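Local coordinates for sensor protein (Rhodopseudomonas palustris, PDB 2OOL) that binds a biliverdin-type bilin in its light-sensing PAS-GAF fragment and, as a full-length bacteriophytochrome, probably couples light to histidine kinase activity, at residues A[179-184]-A[297-302]; A[230-235]-A[280-285]. All blocks are in the same frame, centred on the assembly; numbering follows the deposited sequence.

Contact 1: residues A[179-184]-A[297-302]; sequences FDRIKV and SCHNLT. With LBV (3-[2-[(Z)-[3-(2-carboxyethyl)-5-[(Z)-(4-ethenyl-3-methyl-5-oxidanylidene-pyrrol-2-ylidene)methyl]-4-methyl-pyrrol-1-ium -2-ylidene]methyl]-5-[(Z)-[(3E)-3-ethylidene-4-methyl-5-oxidanylidene-pyrrolidin-2-ylidene]methyl]-4-methyl-1H-pyrrol-3- yl]propanoic acid), chain C.
R181, I182 and K183 pair antiparallel with H299, C298 and S297 in the central sheet of the GAF domain, and D180 joins R181 opposite H299 in a classic beta bulge. Backbone bonds link R181 to H299 in both directions, H299 N reaching R181 O at 2.9 Å, and K183 to S297 likewise. Past the bulge, side chains take over the backbone's polar groups. N300 OD1 accepts D180 N at 2.8 Å, while D180 OD2 receives L301 N at 3.0 Å in a nearly straight bond (171°) on the anti side of the carboxylate. The N300 amide is also fixed in rotation, because its ND2 donates to T302 O.

Apolar packing occupies the face carrying I182 and C298, which helix 162-177 covers. I182 CD1 presses on C298 CB at a tight 3.5 Å. Nearby, N300 CB sits over one face of the F179 ring, 4.0 Å from its centroid, and the ring edge meets C298 O.

On the other face, R181 and K183 meet H299 at an edge and over a face. R181 NH1 donates to H299 ND1 at 2.9 Å, and this bond lies in the plane of both groups although those planes are 65° apart. R181 NH2 is held by P205 O. K183 crosses the imidazole at about a right angle and lays CE over its face in a CH-pi contact. R181 NE and K183 NZ come close as two donors, which may lower the lysine's pKa, and E198, which touches both side chains, may offset their charge. H299, K183 and S297 line the bilin pocket beside ring D. With its hydroxyl trans to the backbone N (chi1 -179°), S297 donates from OG to the ring D carbonyl oxygen, LBV O_D, at 2.7 Å.

Contact 2: residues A[230-235]-A[280-285]; sequences VRIIPD and AAMSIS. With LBV (3-[2-[(Z)-[3-(2-carboxyethyl)-5-[(Z)-(4-ethenyl-3-methyl-5-oxidanylidene-pyrrol-2-ylidene)methyl]-4-methyl-pyrrol-1-ium -2-ylidene]methyl]-5-[(Z)-[(3E)-3-ethylidene-4-methyl-5-oxidanylidene-pyrrolidin-2-ylidene]methyl]-4-methyl-1H-pyrrol-3- yl]propanoic acid), chain C.
R231 folds its side chain across the neighbouring strand to grip S283 and S285 with two separate nitrogens. CG lies between the backbone N and carbonyl carbon (chi1 64°), and further bends at chi2 and chi3 bring the guanidinium over S283, whose carbonyl oxygen lies over one face of it. NH2 donates to S283 OG at 3.0 Å, close to the guanidinium plane. NH1 reaches S285 OG, also at 3.0 Å, from a more tilted direction, and it bonds N228 O as well. Y225 fastens the same corner, making a cation-pi contact with R231 and accepting S285 OG at its carbonyl oxygen.

Backbone bonds join R231 with S283 and I233 with A281 in both directions, the shortest being I233 N to A281 O at 2.7 Å. The non-hydrogen-bonded pair I232-M282 lies between them, and V230-I284, of the same kind, comes beyond R231-S283. I232 CG1 packs on M282 CB at 4.2 Å, and M282 CG lies against R231 O at 3.3 Å. Helix 308-332 covers this side through I232, M282 and I284.

The side bearing R231, I233, A281 and S283 turns to the chromophore. S283 OG donates to the ring C propionate oxygen LBV O1C, although the modelled separation of 2.4 Å is doubtfully short. A281 CB borders the other carboxylate oxygen, LBV O2C, at 3.5 Å. A serine gripped, and so probably positioned, by an arginine of the adjacent antiparallel strand thus forms part of the propionate-binding wall of a phytochrome GAF bilin pocket.

Contacts 1 and 2 belong to one antiparallel GAF sheet, where strands 181-187, 291-300, 280-288 and 230-233 lie side by side in that order. Their centres are 9 Å apart, and the hairpin of strands 280-288 and 291-300 joins them, with C298 N meeting M282 O at 2.7 Å and N300 N meeting A280 O at 3.0 Å, both probable hydrogen bonds. Both segments of contact 2 fall between 179-184 and 297-302 in sequence. Both contacts present polar side chains to the same bilin: contact 1 serves its ring D carbonyl and contact 2 its ring C propionate. One sheet therefore contributes to holding two separated parts of the chromophore.

Contact 1: residues A[179-184]-A[297-302]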
ATOM      1  N   PHE A 179     -10.076 -13.295  -6.037  1.00 56.37           N
ATOM      2  CA  PHE A 179     -10.094 -14.734  -6.320  1.00 55.71           C
ATOM      3  C   PHE A 179     -11.128 -15.366  -5.379  1.00 55.05           C
ATOM      4  O   PHE A 179     -11.362 -14.890  -4.265  1.00 55.30           O
ATOM      5  CB  PHE A 179      -8.703 -15.373  -6.150  1.00 56.08           C
ATOM      6  CG  PHE A 179      -7.872 -15.448  -7.427  1.00 55.58           C
ATOM      7  CD1 PHE A 179      -7.781 -14.369  -8.320  1.00 56.10           C
ATOM      8  CD2 PHE A 179      -7.154 -16.587  -7.709  1.00 55.32           C
ATOM      9  CE1 PHE A 179      -6.999 -14.451  -9.445  1.00 57.63           C
ATOM     10  CE2 PHE A 179      -6.353 -16.687  -8.828  1.00 55.08           C
ATOM     11  CZ  PHE A 179      -6.274 -15.615  -9.708  1.00 57.35           C
ATOM     12  N   ASP A 180     -11.767 -16.428  -5.852  1.00 54.70           N
ATOM     13  CA  ASP A 180     -12.785 -17.175  -5.097  1.00 54.48           C
ATOM     14  C   ASP A 180     -12.380 -17.760  -3.728  1.00 53.99           C
ATOM     15  O   ASP A 180     -13.199 -17.869  -2.833  1.00 54.12           O
ATOM     16  CB  ASP A 180     -13.277 -18.317  -6.008  1.00 55.34           C
ATOM     17  CG  ASP A 180     -14.176 -17.812  -7.135  1.00 55.06           C
ATOM     18  OD1 ASP A 180     -14.838 -16.791  -6.889  1.00 57.74           O
ATOM     19  OD2 ASP A 180     -14.227 -18.395  -8.241  1.00 56.65           O
ATOM     20  N   ARG A 181     -11.129 -18.166  -3.569  1.00 53.72           N
ATOM     21  CA  ARG A 181     -10.684 -18.928  -2.394  1.00 53.46           C
ATOM     22  C   ARG A 181      -9.205 -18.741  -2.145  1.00 52.25           C
ATOM     23  O   ARG A 181      -8.389 -19.010  -3.015  1.00 52.14           O
ATOM     24  CB  ARG A 181     -10.948 -20.424  -2.605  1.00 53.79           C
ATOM     25  CG  ARG A 181     -10.663 -21.304  -1.371  1.00 54.59           C
ATOM     26  CD  ARG A 181     -11.047 -22.752  -1.623  1.00 53.62           C
ATOM     27  NE  ARG A 181     -10.280 -23.371  -2.703  1.00 55.63           N
ATOM     28  CZ  ARG A 181     -10.674 -24.440  -3.386  1.00 54.19           C
ATOM     29  NH1 ARG A 181      -9.899 -24.931  -4.307  1.00 52.54           N
ATOM     30  NH2 ARG A 181     -11.821 -25.025  -3.150  1.00 54.76           N
ATOM     31  N   ILE A 182      -8.867 -18.236  -0.967  1.00 51.73           N
ATOM     32  CA  ILE A 182      -7.492 -18.052  -0.558  1.00 52.62           C
ATOM     33  C   ILE A 182      -7.226 -18.962   0.634  1.00 52.81           C
ATOM     34  O   ILE A 182      -7.975 -18.942   1.611  1.00 52.90           O
ATOM     35  CB  ILE A 182      -7.225 -16.590  -0.152  1.00 53.65           C
ATOM     36  CG1 ILE A 182      -7.737 -15.596  -1.210  1.00 52.06           C
ATOM     37  CG2 ILE A 182      -5.751 -16.350   0.194  1.00 48.62           C
ATOM     38  CD1 ILE A 182      -7.293 -15.801  -2.613  1.00 50.24           C
ATOM     39  N   LYS A 183      -6.134 -19.737   0.557  1.00 52.75           N
ATOM     40  CA  LYS A 183      -5.760 -20.718   1.597  1.00 52.80           C
ATOM     41  C   LYS A 183      -4.362 -20.432   2.099  1.00 51.91           C
ATOM     42  O   LYS A 183      -3.514 -20.088   1.338  1.00 52.31           O
ATOM     43  CB  LYS A 183      -5.795 -22.136   1.025  1.00 53.06           C
ATOM     44  CG  LYS A 183      -7.245 -22.615   0.623  1.00 52.19           C
ATOM     45  CD  LYS A 183      -7.234 -23.663  -0.505  1.00 53.88           C
ATOM     46  CE  LYS A 183      -6.648 -23.116  -1.798  1.00 56.58           C
ATOM     47  NZ  LYS A 183      -7.581 -22.437  -2.702  1.00 58.72           N
ATOM     48  N   VAL A 184      -4.118 -20.591   3.394  1.00 51.68           N
ATOM     49  CA  VAL A 184      -2.746 -20.585   3.900  1.00 51.65           C
ATOM     50  C   VAL A 184      -2.415 -22.042   4.221  1.00 51.81           C
ATOM     51  O   VAL A 184      -3.115 -22.702   4.976  1.00 51.63           O
ATOM     52  CB  VAL A 184      -2.578 -19.693   5.115  1.00 50.58           C
ATOM     53  CG1 VAL A 184      -1.103 -19.709   5.566  1.00 50.81           C
ATOM     54  CG2 VAL A 184      -3.049 -18.314   4.758  1.00 50.05           C
ATOM     55  N   SER A 297      -2.126 -19.863  -1.225  1.00 53.52           N
ATOM     56  CA  SER A 297      -2.604 -20.421  -2.480  1.00 53.20           C
ATOM     57  C   SER A 297      -3.995 -19.848  -2.785  1.00 53.21           C
ATOM     58  O   SER A 297      -4.905 -19.946  -1.962  1.00 52.44           O
ATOM     59  CB  SER A 297      -2.747 -21.929  -2.329  1.00 53.96           C
ATOM     60  OG  SER A 297      -3.202 -22.565  -3.521  1.00 53.34           O
ATOM     61  N   CYS A 298      -4.125 -19.263  -3.971  1.00 53.37           N
ATOM     62  CA  CYS A 298      -5.288 -18.518  -4.403  1.00 52.93           C
ATOM     63  C   CYS A 298      -5.902 -19.209  -5.649  1.00 52.73           C
ATOM     64  O   CYS A 298      -5.260 -19.348  -6.657  1.00 51.86           O
ATOM     65  CB  CYS A 298      -4.869 -17.085  -4.752  1.00 53.08           C
ATOM     66  SG  CYS A 298      -3.769 -16.207  -3.578  1.00 55.39           S
ATOM     67  N   HIS A 299      -7.161 -19.627  -5.564  1.00 53.51           N
ATOM     68  CA  HIS A 299      -7.817 -20.298  -6.676  1.00 53.13           C
ATOM     69  C   HIS A 299      -9.061 -19.523  -7.127  1.00 52.84           C
ATOM     70  O   HIS A 299      -9.746 -18.888  -6.322  1.00 50.70           O
ATOM     71  CB  HIS A 299      -8.286 -21.674  -6.231  1.00 53.22           C
ATOM     72  CG  HIS A 299      -7.188 -22.661  -6.022  1.00 54.73           C
ATOM     73  ND1 HIS A 299      -7.395 -23.852  -5.351  1.00 52.53           N
ATOM     74  CD2 HIS A 299      -5.868 -22.625  -6.352  1.00 51.38           C
ATOM     75  CE1 HIS A 299      -6.250 -24.518  -5.301  1.00 57.13           C
ATOM     76  NE2 HIS A 299      -5.314 -23.802  -5.906  1.00 53.70           N
ATOM     77  N   ASN A 300      -9.316 -19.591  -8.426  1.00 52.76           N
ATOM     78  CA  ASN A 300     -10.513 -19.051  -9.003  1.00 52.89           C
ATOM     79  C   ASN A 300     -11.152 -20.108  -9.907  1.00 53.20           C
ATOM     80  O   ASN A 300     -10.464 -20.895 -10.547  1.00 53.08           O
ATOM     81  CB  ASN A 300     -10.236 -17.739  -9.767  1.00 53.03           C
ATOM     82  CG  ASN A 300     -11.448 -16.798  -9.741  1.00 55.02           C
ATOM     83  OD1 ASN A 300     -11.829 -16.332  -8.679  1.00 53.66           O
ATOM     84  ND2 ASN A 300     -12.063 -16.541 -10.906  1.00 52.69           N
ATOM     85  N   LEU A 301     -12.468 -20.121  -9.953  1.00 52.93           N
ATOM     86  CA  LEU A 301     -13.172 -21.070 -10.795  1.00 53.54           C
ATOM     87  C   LEU A 301     -12.878 -20.850 -12.256  1.00 53.86           C
ATOM     88  O   LEU A 301     -12.668 -21.813 -13.006  1.00 55.21           O
ATOM     89  CB  LEU A 301     -14.681 -20.940 -10.579  1.00 53.67           C
ATOM     90  CG  LEU A 301     -15.581 -21.965 -11.314  1.00 54.86           C
ATOM     91  CD1 LEU A 301     -15.611 -23.327 -10.582  1.00 56.35           C
ATOM     92  CD2 LEU A 301     -16.996 -21.418 -11.505  1.00 52.88           C
ATOM     93  N   THR A 302     -12.863 -19.583 -12.673  1.00 53.29           N
ATOM     94  CA  THR A 302     -12.756 -19.248 -14.099  1.00 52.89           C
ATOM     95  C   THR A 302     -11.416 -18.525 -14.302  1.00 52.18           C
ATOM     96  O   THR A 302     -10.873 -17.968 -13.354  1.00 51.94           O
ATOM     97  CB  THR A 302     -13.977 -18.344 -14.513  1.00 52.70           C
ATOM     98  OG1 THR A 302     -13.942 -17.177 -13.705  1.00 53.66           O
ATOM     99  CG2 THR A 302     -15.359 -19.037 -14.224  1.00 51.39           C
TER
HETATM  100  C1A LBV C 400       0.948 -33.588  -8.323  1.00 55.95           C
HETATM  101  C1B LBV C 400       3.726 -30.316  -9.477  1.00 50.99           C
HETATM  102  O1B LBV C 400       5.961 -25.439 -13.099  1.00 34.79           O
HETATM  103  C1C LBV C 400       2.028 -26.741  -7.255  1.00 43.62           C
HETATM  104  O1C LBV C 400       0.056 -21.931  -7.119  1.00 38.53           O
HETATM  105  C1D LBV C 400      -1.552 -27.279  -4.199  1.00 49.75           C
HETATM  106  C2A LBV C 400       1.760 -34.792  -8.730  1.00 54.65           C
HETATM  107  C2B LBV C 400       4.696 -29.542 -10.129  1.00 46.95           C
HETATM  108  O2B LBV C 400       5.839 -24.194 -11.287  1.00 34.47           O
HETATM  109  C2C LBV C 400       1.708 -25.478  -6.714  1.00 40.66           C
HETATM  110  O2C LBV C 400      -0.903 -23.424  -8.440  1.00 32.55           O
HETATM  111  C2D LBV C 400      -2.059 -27.940  -3.061  1.00 50.56           C
HETATM  112  C3A LBV C 400       2.987 -34.041  -9.278  1.00 55.35           C
HETATM  113  C3B LBV C 400       4.511 -28.212  -9.758  1.00 44.10           C
HETATM  114  C3C LBV C 400       0.740 -25.695  -5.746  1.00 43.20           C
HETATM  115  C3D LBV C 400      -3.120 -27.180  -2.618  1.00 51.80           C
HETATM  116  C4A LBV C 400       2.788 -32.640  -9.140  1.00 54.88           C
HETATM  117  C4B LBV C 400       3.436 -28.187  -8.821  1.00 44.24           C
HETATM  118  C4C LBV C 400       0.447 -27.069  -5.720  1.00 43.28           C
HETATM  119  C4D LBV C 400      -3.237 -26.090  -3.492  1.00 52.52           C
HETATM  120  CAA LBV C 400       4.153 -34.622  -9.825  1.00 55.80           C
HETATM  121  CAB LBV C 400       5.336 -27.022 -10.272  1.00 40.89           C
HETATM  122  CAC LBV C 400       2.243 -24.063  -7.038  1.00 41.48           C
HETATM  123  CAD LBV C 400      -3.908 -27.499  -1.539  1.00 50.72           C
HETATM  124  CBA LBV C 400       4.513 -36.140  -9.957  1.00 58.06           C
HETATM  125  CBB LBV C 400       4.602 -26.230 -11.334  1.00 38.07           C
HETATM  126  CBC LBV C 400       1.495 -23.457  -8.268  1.00 40.03           C
HETATM  127  CBD LBV C 400      -4.961 -26.705  -1.100  1.00 50.46           C
HETATM  128  CGB LBV C 400       5.557 -25.192 -11.955  1.00 36.62           C
HETATM  129  CGC LBV C 400       0.085 -22.878  -7.920  1.00 39.62           C
HETATM  130  CHB LBV C 400       3.743 -31.713  -9.597  1.00 49.81           C
HETATM  131  CHC LBV C 400       2.997 -26.947  -8.262  1.00 42.67           C
HETATM  132  CHD LBV C 400      -0.455 -27.757  -4.904  1.00 46.33           C
HETATM  133  CMA LBV C 400       1.005 -35.539  -9.842  0.50 56.38           C
HETATM  134  CMB LBV C 400       5.762 -30.058 -11.121  1.00 42.99           C
HETATM  135  CMC LBV C 400       0.151 -24.541  -4.906  1.00 40.02           C
HETATM  136  CMD LBV C 400      -1.567 -29.239  -2.386  1.00 47.67           C
HETATM  137  N_A LBV C 400       1.592 -32.430  -8.579  1.00 55.96           N
HETATM  138  O_A LBV C 400      -0.168 -33.644  -7.813  1.00 55.40           O
HETATM  139  N_B LBV C 400       3.030 -29.462  -8.706  1.00 43.22           N
HETATM  140  N_C LBV C 400       1.236 -27.633  -6.637  1.00 43.28           N
HETATM  141  N_D LBV C 400      -2.291 -26.207  -4.422  1.00 49.36           N
HETATM  142  O_D LBV C 400      -4.061 -25.160  -3.459  1.00 48.55           O

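Contact 2: residues A[230-235]-A[280-285]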
ATOM      1  N   VAL A 230       6.689 -15.672  -5.887  1.00 51.53           N
ATOM      2  CA  VAL A 230       5.350 -15.375  -6.440  1.00 52.17           C
ATOM      3  C   VAL A 230       5.181 -16.001  -7.820  1.00 51.74           C
ATOM      4  O   VAL A 230       6.091 -16.000  -8.570  1.00 52.42           O
ATOM      5  CB  VAL A 230       5.112 -13.866  -6.539  1.00 53.32           C
ATOM      6  CG1 VAL A 230       3.604 -13.558  -6.901  1.00 51.42           C
ATOM      7  CG2 VAL A 230       5.498 -13.160  -5.200  1.00 53.51           C
ATOM      8  N   ARG A 231       4.032 -16.616  -8.105  1.00 52.75           N
ATOM      9  CA  ARG A 231       3.723 -17.190  -9.426  1.00 51.46           C
ATOM     10  C   ARG A 231       2.220 -17.110  -9.695  1.00 50.91           C
ATOM     11  O   ARG A 231       1.421 -17.196  -8.771  1.00 49.62           O
ATOM     12  CB  ARG A 231       4.150 -18.657  -9.468  1.00 51.36           C
ATOM     13  CG  ARG A 231       3.384 -19.543  -8.500  1.00 54.13           C
ATOM     14  CD  ARG A 231       4.266 -20.586  -7.825  1.00 54.03           C
ATOM     15  NE  ARG A 231       5.370 -19.950  -7.133  1.00 52.71           N
ATOM     16  CZ  ARG A 231       5.419 -19.731  -5.827  1.00 51.05           C
ATOM     17  NH1 ARG A 231       6.483 -19.166  -5.316  1.00 52.27           N
ATOM     18  NH2 ARG A 231       4.421 -20.055  -5.027  1.00 53.55           N
ATOM     19  N   ILE A 232       1.848 -16.963 -10.950  1.00 49.57           N
ATOM     20  CA  ILE A 232       0.486 -16.920 -11.358  1.00 50.44           C
ATOM     21  C   ILE A 232       0.246 -17.713 -12.619  1.00 50.27           C
ATOM     22  O   ILE A 232       1.077 -17.716 -13.539  1.00 50.12           O
ATOM     23  CB  ILE A 232      -0.096 -15.461 -11.479  1.00 51.11           C
ATOM     24  CG1 ILE A 232      -1.584 -15.491 -11.887  1.00 50.11           C
ATOM     25  CG2 ILE A 232       0.679 -14.600 -12.494  1.00 49.50           C
ATOM     26  CD1 ILE A 232      -2.324 -14.125 -11.677  1.00 51.18           C
ATOM     27  N   ILE A 233      -0.909 -18.389 -12.645  1.00 50.72           N
ATOM     28  CA  ILE A 233      -1.379 -19.121 -13.801  1.00 51.29           C
ATOM     29  C   ILE A 233      -2.799 -18.621 -14.020  1.00 52.34           C
ATOM     30  O   ILE A 233      -3.717 -19.179 -13.499  1.00 51.04           O
ATOM     31  CB  ILE A 233      -1.383 -20.694 -13.573  1.00 52.46           C
ATOM     32  CG1 ILE A 233      -0.045 -21.189 -12.959  1.00 52.52           C
ATOM     33  CG2 ILE A 233      -1.730 -21.464 -14.908  1.00 49.06           C
ATOM     34  CD1 ILE A 233      -0.134 -22.539 -12.220  1.00 51.79           C
ATOM     35  N   PRO A 234      -2.975 -17.540 -14.804  1.00 53.36           N
ATOM     36  CA  PRO A 234      -4.330 -16.974 -14.966  1.00 53.50           C
ATOM     37  C   PRO A 234      -5.362 -17.851 -15.653  1.00 54.12           C
ATOM     38  O   PRO A 234      -6.557 -17.672 -15.387  1.00 54.99           O
ATOM     39  CB  PRO A 234      -4.123 -15.729 -15.807  1.00 53.72           C
ATOM     40  CG  PRO A 234      -2.648 -15.526 -15.945  1.00 53.68           C
ATOM     41  CD  PRO A 234      -1.947 -16.794 -15.541  1.00 53.17           C
ATOM     42  N   ASP A 235      -4.910 -18.725 -16.549  1.00 54.35           N
ATOM     43  CA  ASP A 235      -5.732 -19.653 -17.284  1.00 54.73           C
ATOM     44  C   ASP A 235      -4.997 -20.961 -17.402  1.00 54.44           C
ATOM     45  O   ASP A 235      -3.988 -21.011 -18.112  1.00 55.22           O
ATOM     46  CB  ASP A 235      -6.033 -19.146 -18.695  1.00 55.23           C
ATOM     47  CG  ASP A 235      -7.086 -20.028 -19.438  1.00 56.69           C
ATOM     48  OD1 ASP A 235      -7.513 -21.117 -18.954  1.00 55.28           O
ATOM     49  OD2 ASP A 235      -7.512 -19.600 -20.527  1.00 64.07           O
ATOM     50  N   ALA A 280      -7.901 -20.731 -12.576  1.00 52.95           N
ATOM     51  CA  ALA A 280      -6.846 -19.711 -12.333  1.00 53.51           C
ATOM     52  C   ALA A 280      -6.249 -20.088 -10.990  1.00 53.01           C
ATOM     53  O   ALA A 280      -6.990 -20.508 -10.100  1.00 54.14           O
ATOM     54  CB  ALA A 280      -7.444 -18.266 -12.240  1.00 51.67           C
ATOM     55  N   ALA A 281      -4.945 -19.929 -10.856  1.00 52.92           N
ATOM     56  CA  ALA A 281      -4.183 -20.204  -9.638  1.00 53.33           C
ATOM     57  C   ALA A 281      -3.099 -19.136  -9.465  1.00 53.31           C
ATOM     58  O   ALA A 281      -2.456 -18.720 -10.430  1.00 52.93           O
ATOM     59  CB  ALA A 281      -3.512 -21.532  -9.742  1.00 52.55           C
ATOM     60  N   MET A 282      -2.892 -18.717  -8.227  1.00 53.33           N
ATOM     61  CA  MET A 282      -1.771 -17.854  -7.879  1.00 54.27           C
ATOM     62  C   MET A 282      -1.278 -18.198  -6.489  1.00 53.28           C
ATOM     63  O   MET A 282      -2.092 -18.336  -5.544  1.00 54.38           O
ATOM     64  CB  MET A 282      -2.196 -16.388  -7.860  1.00 53.83           C
ATOM     65  CG  MET A 282      -1.053 -15.468  -7.336  1.00 55.34           C
ATOM     66  SD  MET A 282      -1.453 -13.713  -7.420  1.00 63.11           S
ATOM     67  CE  MET A 282      -2.832 -13.612  -6.358  1.00 61.41           C
ATOM     68  N   SER A 283       0.029 -18.256  -6.317  1.00 53.30           N
ATOM     69  CA  SER A 283       0.563 -18.540  -4.997  1.00 54.14           C
ATOM     70  C   SER A 283       1.793 -17.704  -4.664  1.00 53.46           C
ATOM     71  O   SER A 283       2.475 -17.225  -5.533  1.00 52.52           O
ATOM     72  CB  SER A 283       0.788 -20.060  -4.814  1.00 54.57           C
ATOM     73  OG  SER A 283       1.588 -20.632  -5.837  1.00 55.67           O
ATOM     74  N   ILE A 284       1.969 -17.486  -3.355  1.00 53.59           N
ATOM     75  CA  ILE A 284       3.023 -16.688  -2.771  1.00 52.97           C
ATOM     76  C   ILE A 284       3.635 -17.534  -1.661  1.00 53.20           C
ATOM     77  O   ILE A 284       2.930 -18.049  -0.763  1.00 54.40           O
ATOM     78  CB  ILE A 284       2.486 -15.371  -2.159  1.00 52.96           C
ATOM     79  CG1 ILE A 284       1.705 -14.504  -3.180  1.00 53.84           C
ATOM     80  CG2 ILE A 284       3.584 -14.590  -1.519  1.00 52.96           C
ATOM     81  CD1 ILE A 284       0.234 -14.688  -3.082  1.00 57.65           C
ATOM     82  N   SER A 285       4.945 -17.667  -1.697  1.00 53.79           N
ATOM     83  CA  SER A 285       5.732 -18.421  -0.694  1.00 54.47           C
ATOM     84  C   SER A 285       5.787 -17.742   0.672  1.00 54.48           C
ATOM     85  O   SER A 285       5.799 -16.518   0.772  1.00 55.47           O
ATOM     86  CB  SER A 285       7.175 -18.631  -1.242  1.00 55.03           C
ATOM     87  OG  SER A 285       7.115 -19.433  -2.414  1.00 57.31           O
TER
HETATM   88  C1A LBV C 400       0.948 -33.588  -8.323  1.00 55.95           C
HETATM   89  C1B LBV C 400       3.726 -30.316  -9.477  1.00 50.99           C
HETATM   90  O1B LBV C 400       5.961 -25.439 -13.099  1.00 34.79           O
HETATM   91  C1C LBV C 400       2.028 -26.741  -7.255  1.00 43.62           C
HETATM   92  O1C LBV C 400       0.056 -21.931  -7.119  1.00 38.53           O
HETATM   93  C1D LBV C 400      -1.552 -27.279  -4.199  1.00 49.75           C
HETATM   94  C2A LBV C 400       1.760 -34.792  -8.730  1.00 54.65           C
HETATM   95  C2B LBV C 400       4.696 -29.542 -10.129  1.00 46.95           C
HETATM   96  O2B LBV C 400       5.839 -24.194 -11.287  1.00 34.47           O
HETATM   97  C2C LBV C 400       1.708 -25.478  -6.714  1.00 40.66           C
HETATM   98  O2C LBV C 400      -0.903 -23.424  -8.440  1.00 32.55           O
HETATM   99  C2D LBV C 400      -2.059 -27.940  -3.061  1.00 50.56           C
HETATM  100  C3A LBV C 400       2.987 -34.041  -9.278  1.00 55.35           C
HETATM  101  C3B LBV C 400       4.511 -28.212  -9.758  1.00 44.10           C
HETATM  102  C3C LBV C 400       0.740 -25.695  -5.746  1.00 43.20           C
HETATM  103  C3D LBV C 400      -3.120 -27.180  -2.618  1.00 51.80           C
HETATM  104  C4A LBV C 400       2.788 -32.640  -9.140  1.00 54.88           C
HETATM  105  C4B LBV C 400       3.436 -28.187  -8.821  1.00 44.24           C
HETATM  106  C4C LBV C 400       0.447 -27.069  -5.720  1.00 43.28           C
HETATM  107  C4D LBV C 400      -3.237 -26.090  -3.492  1.00 52.52           C
HETATM  108  CAA LBV C 400       4.153 -34.622  -9.825  1.00 55.80           C
HETATM  109  CAB LBV C 400       5.336 -27.022 -10.272  1.00 40.89           C
HETATM  110  CAC LBV C 400       2.243 -24.063  -7.038  1.00 41.48           C
HETATM  111  CAD LBV C 400      -3.908 -27.499  -1.539  1.00 50.72           C
HETATM  112  CBA LBV C 400       4.513 -36.140  -9.957  1.00 58.06           C
HETATM  113  CBB LBV C 400       4.602 -26.230 -11.334  1.00 38.07           C
HETATM  114  CBC LBV C 400       1.495 -23.457  -8.268  1.00 40.03           C
HETATM  115  CBD LBV C 400      -4.961 -26.705  -1.100  1.00 50.46           C
HETATM  116  CGB LBV C 400       5.557 -25.192 -11.955  1.00 36.62           C
HETATM  117  CGC LBV C 400       0.085 -22.878  -7.920  1.00 39.62           C
HETATM  118  CHB LBV C 400       3.743 -31.713  -9.597  1.00 49.81           C
HETATM  119  CHC LBV C 400       2.997 -26.947  -8.262  1.00 42.67           C
HETATM  120  CHD LBV C 400      -0.455 -27.757  -4.904  1.00 46.33           C
HETATM  121  CMA LBV C 400       1.005 -35.539  -9.842  0.50 56.38           C
HETATM  122  CMB LBV C 400       5.762 -30.058 -11.121  1.00 42.99           C
HETATM  123  CMC LBV C 400       0.151 -24.541  -4.906  1.00 40.02           C
HETATM  124  CMD LBV C 400      -1.567 -29.239  -2.386  1.00 47.67           C
HETATM  125  N_A LBV C 400       1.592 -32.430  -8.579  1.00 55.96           N
HETATM  126  O_A LBV C 400      -0.168 -33.644  -7.813  1.00 55.40           O
HETATM  127  N_B LBV C 400       3.030 -29.462  -8.706  1.00 43.22           N
HETATM  128  N_C LBV C 400       1.236 -27.633  -6.637  1.00 43.28           N
HETATM  129  N_D LBV C 400      -2.291 -26.207  -4.422  1.00 49.36           N
HETATM  130  O_D LBV C 400      -4.061 -25.160  -3.459  1.00 48.55           O